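Side-chain contact in Phl p 3 allergen (Phleum pratense, PDB 3FT1), which is a secreted grass-pollen allergen recognised by IgE, a member of the expansin B subfamily: residues T47-N51 with V52-K56. Numbering follows the deposited sequence.
Sequences TKKGN and VWEVK
The indole of Trp53 carries the Lys48 side chain over one face. Lys48 CB sits 3.6 Å from the centroid of the Trp53 six-membered ring, only 8° off the ring normal, a CH-pi contact. With chi1 at -170°, Lys48 CG turns away from the backbone N, and the extended chain carries CG over Trp53 CE2 and CD over CZ2. Lys48 CD comes 3.7 Å from Trp53 CZ2. The Trp53 side chain also packs on Leu30, Val33 and Leu46, and it is buried.

Strands 44-49 and 52-56 form a tight hairpin in the antiparallel sheet of the expansin C-terminal domain. The Trp53 backbone also bonds to Leu19 of strand 16-24. A type II' turn from Lys49 to Val52 reverses the chain, with Gly50 at positive phi. Thr47 and Glu54 are a hydrogen-bonded pair: Thr47 N gives a bond of 2.7 Å to Glu54 O, and Glu54 N one of 2.8 Å to Thr47 O. Trp53 CA also lies 3.3 Å from Thr47 O as a CA-H...O contact.

On the other face of the hairpin, the one that carries Thr47 and Val52, the extended Lys49 chain crosses to Glu54. It brings NZ to a weak salt bridge of 3.4 Å with Glu54 OE1. One water accepts from Lys49 NZ and Lys56 NZ, and donates to Glu54 OE1 at 2.6 Å. The Glu54 side chain also touches Lys16 of strand 16-24.

The hairpin thus has two chemistries. Lys48 CB, CG and CD lie over one face of the indole. Among the lysines, Glu54 probably stays ionised, and its carboxylate and the shared water would probably let Lys49 NZ and Lys56 NZ lie 4.5 Å apart.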
loop_
_atom_site.group_PDB
_atom_site.type_symbol
_atom_site.label_atom_id
_atom_site.label_comp_id
_atom_site.label_asym_id
_atom_site.label_seq_id
_atom_site.Cartn_x
_atom_site.Cartn_y
_atom_site.Cartn_z
ATOM N N THR A 47 1.931 -8.011 -4.762
ATOM C CA THR A 47 1.275 -9.281 -5.034
ATOM C C THR A 47 0.286 -9.602 -3.924
ATOM O O THR A 47 0.628 -9.526 -2.750
ATOM C CB THR A 47 2.305 -10.416 -5.109
ATOM O OG1 THR A 47 3.206 -10.169 -6.199
ATOM C CG2 THR A 47 1.611 -11.754 -5.308
ATOM N N LYS A 48 -0.943 -9.951 -4.285
ATOM C CA LYS A 48 -1.919 -10.315 -3.270
ATOM C C LYS A 48 -1.708 -11.755 -2.812
ATOM O O LYS A 48 -1.710 -12.683 -3.622
ATOM C CB LYS A 48 -3.350 -10.123 -3.769
ATOM C CG LYS A 48 -4.373 -10.264 -2.657
ATOM C CD LYS A 48 -5.788 -10.061 -3.162
ATOM C CE LYS A 48 -6.783 -10.186 -2.020
ATOM N NZ LYS A 48 -8.116 -9.621 -2.371
ATOM N N LYS A 49 -1.527 -11.933 -1.509
ATOM C CA LYS A 49 -1.275 -13.251 -0.934
ATOM C C LYS A 49 -2.290 -13.563 0.147
ATOM O O LYS A 49 -1.962 -13.577 1.331
ATOM C CB LYS A 49 0.131 -13.316 -0.341
ATOM C CG LYS A 49 1.228 -13.147 -1.356
ATOM C CD LYS A 49 2.546 -13.646 -0.814
ATOM C CE LYS A 49 3.540 -13.899 -1.925
ATOM N NZ LYS A 49 4.768 -14.551 -1.401
ATOM N N GLY A 50 -3.526 -13.808 -0.268
ATOM C CA GLY A 50 -4.595 -14.061 0.671
ATOM C C GLY A 50 -5.066 -12.783 1.332
ATOM O O GLY A 50 -5.663 -11.917 0.690
ATOM N N ASN A 51 -4.789 -12.663 2.623
ATOM C CA ASN A 51 -5.286 -11.540 3.408
ATOM C C ASN A 51 -4.360 -10.330 3.344
ATOM O O ASN A 51 -4.682 -9.273 3.886
ATOM C CB ASN A 51 -5.469 -11.949 4.872
ATOM C CG ASN A 51 -6.092 -13.323 5.029
ATOM O OD1 ASN A 51 -6.823 -13.794 4.155
ATOM N ND2 ASN A 51 -5.813 -13.969 6.157
ATOM N N VAL A 52 -3.203 -10.491 2.707
ATOM C CA VAL A 52 -2.216 -9.413 2.668
ATOM C C VAL A 52 -1.651 -9.202 1.277
ATOM O O VAL A 52 -1.893 -9.993 0.363
ATOM C CB VAL A 52 -1.044 -9.649 3.646
ATOM C CG1 VAL A 52 -1.559 -9.889 5.055
ATOM C CG2 VAL A 52 -0.161 -10.804 3.169
ATOM N N TRP A 53 -0.900 -8.117 1.131
ATOM C CA TRP A 53 -0.283 -7.756 -0.134
ATOM C C TRP A 53 1.189 -7.607 0.139
ATOM O O TRP A 53 1.583 -7.093 1.182
ATOM C CB TRP A 53 -0.816 -6.421 -0.643
ATOM C CG TRP A 53 -2.250 -6.435 -1.023
ATOM C CD1 TRP A 53 -3.320 -6.388 -0.182
ATOM C CD2 TRP A 53 -2.783 -6.471 -2.355
ATOM N NE1 TRP A 53 -4.487 -6.413 -0.904
ATOM C CE2 TRP A 53 -4.185 -6.455 -2.240
ATOM C CE3 TRP A 53 -2.208 -6.507 -3.631
ATOM C CZ2 TRP A 53 -5.025 -6.485 -3.351
ATOM C CZ3 TRP A 53 -3.047 -6.534 -4.737
ATOM C CH2 TRP A 53 -4.443 -6.524 -4.586
ATOM N N GLU A 54 2.009 -8.039 -0.804
ATOM C CA GLU A 54 3.439 -8.043 -0.573
ATOM C C GLU A 54 4.220 -7.410 -1.716
ATOM O O GLU A 54 3.874 -7.579 -2.884
ATOM C CB GLU A 54 3.905 -9.475 -0.345
ATOM C CG GLU A 54 5.402 -9.630 -0.231
ATOM C CD GLU A 54 5.810 -11.081 -0.088
ATOM O OE1 GLU A 54 5.120 -11.816 0.643
ATOM O OE2 GLU A 54 6.815 -11.485 -0.707
ATOM N N VAL A 55 5.280 -6.683 -1.372
ATOM C CA VAL A 55 6.259 -6.266 -2.368
ATOM C C VAL A 55 7.664 -6.439 -1.798
ATOM O O VAL A 55 7.948 -6.037 -0.663
ATOM C CB VAL A 55 6.016 -4.821 -2.894
ATOM C CG1 VAL A 55 6.104 -3.797 -1.770
ATOM C CG2 VAL A 55 6.993 -4.492 -4.023
ATOM N N LYS A 56 8.522 -7.083 -2.581
ATOM C CA LYS A 56 9.895 -7.357 -2.178
ATOM C C LYS A 56 10.820 -6.613 -3.115
ATOM O O LYS A 56 10.466 -6.338 -4.257
ATOM C CB LYS A 56 10.214 -8.842 -2.327
ATOM C CG LYS A 56 9.642 -9.767 -1.284
ATOM C CD LYS A 56 9.895 -11.217 -1.700
ATOM C CE LYS A 56 9.479 -12.208 -0.621
ATOM N NZ LYS A 56 9.168 -13.556 -1.187
HETATM O O HOH W 1 6.706 -13.904 0.724
#